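PDB 7OL1: L-threonine 3-dehydrogenase from Clostridioides difficile, which probably oxidises the hydroxyl group of L-threonine with NAD+ as hydride acceptor, as other short-chain-type threonine dehydrogenases of the epimerase/dehydratase family do. Local coordinates for residues M22-T28 with V90-L96; I52-V58 with I69-D74. All coordinates share one frame; numbering follows the deposited sequence.

Contact 1: M22-T28 with V90-L96; sequences MKKILIT and VDTIIHL
Asp-91 grips the chain just ahead of strand 25-28 with both carboxylate oxygens. Asp-91 OD2 takes the N-H of Lys-24 N at 2.7 Å. Asp-91 OD1 takes that of Lys-23 N at 3.2 Å, and both bonds are nearly straight and arrive on the syn side. Chi1 of 53° sets the carboxylate between Asp-91's own N and carbonyl carbon, where it can reach across. The hydroxyl of Thr-92 gives OD1 a second bond from above the carboxylate plane and so helps fix the group's rotation. This end is the more open to solvent, yet its backbone is firmly clasped; what is loose is the lysine side chains. Lys-23 is exposed and poorly ordered, its chain leads away, and the ammonium of Lys-24 bonds weakly to Asn-50.

Further along, the strands run parallel and buried. Leu-26 bonds through both its backbone N and its O, to Thr-92 O and from Ile-94 N, both at 2.9 Å; the bonds round Thr-28 are weaker and more bent. On one face Met-22, its chain bent at chi3, crosses the side chains of Thr-92 and Ile-94 at about a right angle and touches both with CE. Ile-94 CD1 also meets Ile-25 CG2 at 3.7 Å, and helix 33-46 closes over this group. On the other face Leu-26 CB lies against Val-90 CG1 at 3.9 Å, under Phe-81 and Ile-84 of helix 78-87. At the C-terminal end Thr-28 OG1 approaches His-95 ND1 obliquely at 2.8 Å in a weak bond; its stronger partner is the N-H of Ala-97.

Parallel neighbours with helices packed on both faces, the first strand leading into helix 33-46, are the hallmark of the Rossmann fold that carries the dinucleotide in this family.

Contact 2: I52-V58 with I69-D74; sequences IASSRRV and IFEILD
The ring of Phe-70 leans toward strand 52-55, brought there by a first torsion that sets CG trans to the backbone N (chi1 180°). It meets its neighbours obliquely: CD1 lies 3.6 Å from Ala-53 O, CZ 3.9 Å from Ser-55 CB, and CE2 3.8 Å from Val-58 CG1, whose chain has turned back to reach it. Ile-72, on the same face, brings CG2 near Arg-56 O and CD1 near the backbone N of Val-58, alongside that turn.

On the other face the segments share fewer side-chain contacts, but Ile-52 and Ser-54 are buried. Ile-52 CG1 slants past Ile-69 CG2 at 4.1 Å. Past the strand, Leu-73, packed on helix 78-87, sets CB and CD2 against Ser-54, whose OG is hydrogen-bonded to Ile-27 O. Glu-71 leads away, its OE1 making a salt bridge to Lys-87 and a hydrogen bond to Tyr-88.

The parallel backbones are joined unevenly. Leu-73 N gives Ser-55 O a nearly straight bond of 2.8 Å, yet arrives 42° out of the carbonyl plane; Ser-55 N to Glu-71 O is weak. At the far end Arg-56 and Asp-74 extend side by side in a long salt bridge, NH1 to OD2 3.8 Å, guanidinium and carboxylate planes turned 61° apart; Asp-74 OD1 bonds to Thr-76.

The chemistry implies an attachment resting on apolar cover and backbone bonds, the charged pair probably adding only modest attraction.

Overall arrangement
Contacts 1 and 2 belong to one sheet and meet directly: strand 25-28 pairs with strand 92-95 in contact 1 and with strand 51-55 between the two contacts, where Ile-25 O and Ile-27 O probably accept from the N-H groups of Ile-52 and Ser-54. The strand order is thus 92-95, 25-28, 51-55, 69-72. Contact 1 is the buried one, with aliphatic side chains under helices on both faces and a carboxylate clasping backbone N-H groups at its outer end. Contact 2 is only partly buried: backbone bonds, some of them weak, and an aromatic ring join it, with a long charged pair at its exposed end. Helix 78-87 bridges them, packing on Leu-26 and Leu-73.

Contact 1: M22-T28 with V90-L96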
loop_
_atom_site.group_PDB
_atom_site.type_symbol
_atom_site.label_atom_id
_atom_site.label_comp_id
_atom_site.label_asym_id
_atom_site.label_seq_id
_atom_site.Cartn_x
_atom_site.Cartn_y
_atom_site.Cartn_z
ATOM N N MET A 22 6.137 28.185 -5.635
ATOM C CA MET A 22 6.346 27.579 -6.976
ATOM C C MET A 22 6.812 28.678 -7.953
ATOM O O MET A 22 6.197 29.748 -7.927
ATOM C CB MET A 22 5.033 27.000 -7.520
ATOM C CG MET A 22 4.528 25.702 -6.922
ATOM S SD MET A 22 2.731 25.694 -7.182
ATOM C CE MET A 22 2.488 24.001 -7.685
ATOM N N LYS A 23 7.819 28.419 -8.803
ATOM C CA LYS A 23 8.196 29.276 -9.970
ATOM C C LYS A 23 7.832 28.535 -11.263
ATOM O O LYS A 23 6.980 29.054 -12.011
ATOM C CB LYS A 23 9.694 29.600 -9.990
ATOM C CG LYS A 23 10.354 29.893 -8.645
ATOM C CD LYS A 23 10.209 31.340 -8.158
ATOM C CE LYS A 23 11.445 31.893 -7.466
ATOM N NZ LYS A 23 11.772 31.190 -6.197
ATOM N N LYS A 24 8.446 27.364 -11.497
ATOM C CA LYS A 24 8.324 26.574 -12.752
ATOM C C LYS A 24 7.759 25.180 -12.441
ATOM O O LYS A 24 8.460 24.361 -11.769
ATOM C CB LYS A 24 9.683 26.452 -13.456
ATOM C CG LYS A 24 10.461 27.754 -13.624
ATOM C CD LYS A 24 11.684 27.690 -14.545
ATOM C CE LYS A 24 11.375 27.265 -15.971
ATOM N NZ LYS A 24 10.411 28.158 -16.639
ATOM N N ILE A 25 6.591 24.893 -13.019
ATOM C CA ILE A 25 5.665 23.797 -12.630
ATOM C C ILE A 25 5.431 22.856 -13.825
ATOM O O ILE A 25 4.936 23.332 -14.879
ATOM C CB ILE A 25 4.336 24.425 -12.148
ATOM C CG1 ILE A 25 4.558 25.517 -11.104
ATOM C CG2 ILE A 25 3.353 23.381 -11.648
ATOM C CD1 ILE A 25 3.422 26.526 -11.049
ATOM N N LEU A 26 5.691 21.559 -13.646
ATOM C CA LEU A 26 5.278 20.483 -14.591
ATOM C C LEU A 26 4.033 19.814 -14.016
ATOM O O LEU A 26 4.116 19.292 -12.930
ATOM C CB LEU A 26 6.437 19.486 -14.751
ATOM C CG LEU A 26 6.122 18.135 -15.397
ATOM C CD1 LEU A 26 5.636 18.282 -16.826
ATOM C CD2 LEU A 26 7.336 17.213 -15.367
ATOM N N ILE A 27 2.933 19.816 -14.752
ATOM C CA ILE A 27 1.708 19.031 -14.455
ATOM C C ILE A 27 1.647 17.795 -15.358
ATOM O O ILE A 27 1.413 17.981 -16.561
ATOM C CB ILE A 27 0.460 19.901 -14.680
ATOM C CG1 ILE A 27 0.571 21.250 -13.967
ATOM C CG2 ILE A 27 -0.784 19.129 -14.267
ATOM C CD1 ILE A 27 -0.500 22.218 -14.388
ATOM N N THR A 28 1.767 16.589 -14.795
ATOM C CA THR A 28 1.374 15.322 -15.473
ATOM C C THR A 28 -0.142 15.148 -15.328
ATOM O O THR A 28 -0.711 15.705 -14.396
ATOM C CB THR A 28 2.178 14.134 -14.945
ATOM O OG1 THR A 28 1.491 13.737 -13.768
ATOM C CG2 THR A 28 3.635 14.448 -14.646
ATOM N N VAL A 90 12.232 22.564 -13.826
ATOM C CA VAL A 90 11.032 22.720 -12.955
ATOM C C VAL A 90 11.462 22.566 -11.491
ATOM O O VAL A 90 12.486 21.945 -11.240
ATOM C CB VAL A 90 9.929 21.727 -13.341
ATOM C CG1 VAL A 90 9.339 22.070 -14.697
ATOM C CG2 VAL A 90 10.430 20.297 -13.311
ATOM N N ASP A 91 10.750 23.214 -10.574
ATOM C CA ASP A 91 10.997 23.131 -9.106
ATOM C C ASP A 91 9.811 22.398 -8.463
ATOM O O ASP A 91 9.980 21.890 -7.361
ATOM C CB ASP A 91 11.239 24.521 -8.504
ATOM C CG ASP A 91 10.159 25.547 -8.832
ATOM O OD1 ASP A 91 9.148 25.556 -8.095
ATOM O OD2 ASP A 91 10.330 26.330 -9.831
ATOM N N THR A 92 8.690 22.289 -9.181
ATOM C CA THR A 92 7.434 21.625 -8.760
ATOM C C THR A 92 6.940 20.650 -9.832
ATOM O O THR A 92 6.828 21.055 -10.991
ATOM C CB THR A 92 6.367 22.692 -8.529
ATOM O OG1 THR A 92 7.025 23.624 -7.676
ATOM C CG2 THR A 92 5.089 22.152 -7.932
ATOM N N ILE A 93 6.586 19.429 -9.434
ATOM C CA ILE A 93 5.849 18.448 -10.281
ATOM C C ILE A 93 4.507 18.173 -9.596
ATOM O O ILE A 93 4.510 17.718 -8.470
ATOM C CB ILE A 93 6.700 17.176 -10.472
ATOM C CG1 ILE A 93 8.112 17.506 -10.965
ATOM C CG2 ILE A 93 6.015 16.177 -11.395
ATOM C CD1 ILE A 93 8.954 16.297 -11.301
ATOM N N ILE A 94 3.406 18.518 -10.233
ATOM C CA ILE A 94 2.053 18.121 -9.792
ATOM C C ILE A 94 1.672 16.892 -10.621
ATOM O O ILE A 94 1.119 17.033 -11.742
ATOM C CB ILE A 94 1.075 19.301 -9.923
ATOM C CG1 ILE A 94 1.555 20.500 -9.101
ATOM C CG2 ILE A 94 -0.336 18.883 -9.533
ATOM C CD1 ILE A 94 0.822 21.769 -9.406
ATOM N N HIS A 95 1.958 15.724 -10.053
ATOM C CA HIS A 95 1.730 14.391 -10.644
ATOM C C HIS A 95 0.261 13.985 -10.571
ATOM O O HIS A 95 -0.027 13.093 -9.777
ATOM C CB HIS A 95 2.630 13.362 -9.949
ATOM C CG HIS A 95 2.664 12.074 -10.686
ATOM N ND1 HIS A 95 2.966 12.025 -12.032
ATOM C CD2 HIS A 95 2.414 10.804 -10.290
ATOM C CE1 HIS A 95 2.894 10.767 -12.428
ATOM N NE2 HIS A 95 2.568 9.987 -11.377
ATOM N N LEU A 96 -0.599 14.487 -11.465
ATOM C CA LEU A 96 -2.007 14.018 -11.575
ATOM C C LEU A 96 -2.163 12.759 -12.443
ATOM O O LEU A 96 -3.242 12.165 -12.424
ATOM C CB LEU A 96 -2.912 15.099 -12.162
ATOM C CG LEU A 96 -2.740 16.526 -11.663
ATOM C CD1 LEU A 96 -3.822 17.419 -12.274
ATOM C CD2 LEU A 96 -2.779 16.588 -10.161
#

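Contact 2: I52-V58 with I69-D74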
loop_
_atom_site.group_PDB
_atom_site.type_symbol
_atom_site.label_atom_id
_atom_site.label_comp_id
_atom_site.label_asym_id
_atom_site.label_seq_id
_atom_site.Cartn_x
_atom_site.Cartn_y
_atom_site.Cartn_z
ATOM N N ILE A 52 4.185 24.045 -17.652
ATOM C CA ILE A 52 4.265 22.939 -18.644
ATOM C C ILE A 52 3.160 21.926 -18.350
ATOM O O ILE A 52 3.343 21.093 -17.434
ATOM C CB ILE A 52 5.643 22.272 -18.567
ATOM C CG1 ILE A 52 6.752 23.266 -18.893
ATOM C CG2 ILE A 52 5.693 21.069 -19.470
ATOM C CD1 ILE A 52 7.384 23.821 -17.672
ATOM N N ALA A 53 2.077 21.975 -19.115
ATOM C CA ALA A 53 1.037 20.930 -19.120
ATOM C C ALA A 53 1.526 19.746 -19.940
ATOM O O ALA A 53 2.090 20.004 -20.976
ATOM C CB ALA A 53 -0.232 21.467 -19.701
ATOM N N SER A 54 1.286 18.521 -19.477
ATOM C CA SER A 54 1.714 17.246 -20.101
ATOM C C SER A 54 0.574 16.221 -20.042
ATOM O O SER A 54 -0.181 16.282 -19.097
ATOM C CB SER A 54 2.976 16.754 -19.433
ATOM O OG SER A 54 2.729 15.895 -18.332
ATOM N N SER A 55 0.471 15.310 -21.014
ATOM C CA SER A 55 -0.547 14.229 -21.090
ATOM C C SER A 55 -0.045 13.117 -22.013
ATOM O O SER A 55 0.837 13.396 -22.787
ATOM C CB SER A 55 -1.877 14.765 -21.558
ATOM O OG SER A 55 -2.889 13.757 -21.524
ATOM N N ARG A 56 -0.610 11.915 -21.915
ATOM C CA ARG A 56 -0.322 10.744 -22.782
ATOM C C ARG A 56 -0.746 11.091 -24.218
ATOM O O ARG A 56 -0.020 10.692 -25.163
ATOM C CB ARG A 56 -1.055 9.509 -22.240
ATOM C CG ARG A 56 -0.641 8.190 -22.876
ATOM C CD ARG A 56 -1.724 7.112 -22.801
ATOM N NE ARG A 56 -1.568 6.027 -23.777
ATOM C CZ ARG A 56 -0.661 5.040 -23.708
ATOM N NH1 ARG A 56 0.207 4.985 -22.708
ATOM N NH2 ARG A 56 -0.622 4.106 -24.645
ATOM N N ARG A 57 -1.866 11.803 -24.372
ATOM C CA ARG A 57 -2.577 12.007 -25.664
ATOM C C ARG A 57 -3.292 13.352 -25.582
ATOM O O ARG A 57 -3.898 13.601 -24.519
ATOM C CB ARG A 57 -3.634 10.924 -25.946
ATOM C CG ARG A 57 -3.109 9.511 -26.201
ATOM C CD ARG A 57 -4.089 8.353 -25.966
ATOM N NE ARG A 57 -5.403 8.582 -26.575
ATOM C CZ ARG A 57 -6.553 8.862 -25.929
ATOM N NH1 ARG A 57 -6.617 8.938 -24.606
ATOM N NH2 ARG A 57 -7.659 9.063 -26.628
ATOM N N VAL A 58 -3.184 14.156 -26.652
ATOM C CA VAL A 58 -3.980 15.388 -26.985
ATOM C C VAL A 58 -5.481 15.074 -27.010
ATOM O O VAL A 58 -5.846 13.912 -27.280
ATOM C CB VAL A 58 -3.562 15.970 -28.352
ATOM C CG1 VAL A 58 -2.396 16.946 -28.228
ATOM C CG2 VAL A 58 -3.266 14.877 -29.384
ATOM N N ILE A 69 2.374 26.243 -23.204
ATOM C CA ILE A 69 3.329 25.098 -23.319
ATOM C C ILE A 69 2.616 23.781 -23.015
ATOM O O ILE A 69 1.999 23.689 -21.952
ATOM C CB ILE A 69 4.534 25.262 -22.388
ATOM C CG1 ILE A 69 5.128 26.671 -22.469
ATOM C CG2 ILE A 69 5.564 24.173 -22.673
ATOM C CD1 ILE A 69 6.436 26.870 -21.662
ATOM N N PHE A 70 2.759 22.797 -23.904
ATOM C CA PHE A 70 2.174 21.433 -23.804
ATOM C C PHE A 70 3.143 20.407 -24.383
ATOM O O PHE A 70 3.695 20.631 -25.446
ATOM C CB PHE A 70 0.867 21.295 -24.571
ATOM C CG PHE A 70 0.262 19.921 -24.481
ATOM C CD1 PHE A 70 -0.567 19.584 -23.423
ATOM C CD2 PHE A 70 0.519 18.955 -25.442
ATOM C CE1 PHE A 70 -1.128 18.319 -23.337
ATOM C CE2 PHE A 70 -0.049 17.690 -25.359
ATOM C CZ PHE A 70 -0.869 17.373 -24.302
ATOM N N GLU A 71 3.272 19.275 -23.710
ATOM C CA GLU A 71 4.237 18.204 -24.019
ATOM C C GLU A 71 3.559 16.845 -23.849
ATOM O O GLU A 71 3.086 16.548 -22.770
ATOM C CB GLU A 71 5.422 18.351 -23.079
ATOM C CG GLU A 71 6.235 19.596 -23.379
ATOM C CD GLU A 71 7.324 19.425 -24.427
ATOM O OE1 GLU A 71 8.339 20.129 -24.289
ATOM O OE2 GLU A 71 7.170 18.571 -25.356
ATOM N N ILE A 72 3.501 16.060 -24.902
ATOM C CA ILE A 72 3.204 14.609 -24.804
ATOM C C ILE A 72 4.215 13.971 -23.860
ATOM O O ILE A 72 5.460 14.091 -24.104
ATOM C CB ILE A 72 3.245 13.923 -26.176
ATOM C CG1 ILE A 72 2.301 14.583 -27.187
ATOM C CG2 ILE A 72 2.975 12.438 -26.010
ATOM C CD1 ILE A 72 0.837 14.491 -26.820
ATOM N N LEU A 73 3.675 13.252 -22.872
ATOM C CA LEU A 73 4.438 12.512 -21.833
ATOM C C LEU A 73 3.647 11.283 -21.388
ATOM O O LEU A 73 2.435 11.397 -21.087
ATOM C CB LEU A 73 4.730 13.436 -20.656
ATOM C CG LEU A 73 5.510 12.813 -19.515
ATOM C CD1 LEU A 73 6.737 12.055 -19.982
ATOM C CD2 LEU A 73 5.920 13.907 -18.565
ATOM N N ASP A 74 4.314 10.140 -21.462
ATOM C CA ASP A 74 3.891 8.878 -20.830
ATOM C C ASP A 74 4.753 8.731 -19.572
ATOM O O ASP A 74 5.951 8.343 -19.675
ATOM C CB ASP A 74 3.979 7.706 -21.811
ATOM C CG ASP A 74 3.751 6.358 -21.148
ATOM O OD1 ASP A 74 3.462 6.322 -19.916
ATOM O OD2 ASP A 74 3.871 5.346 -21.851
#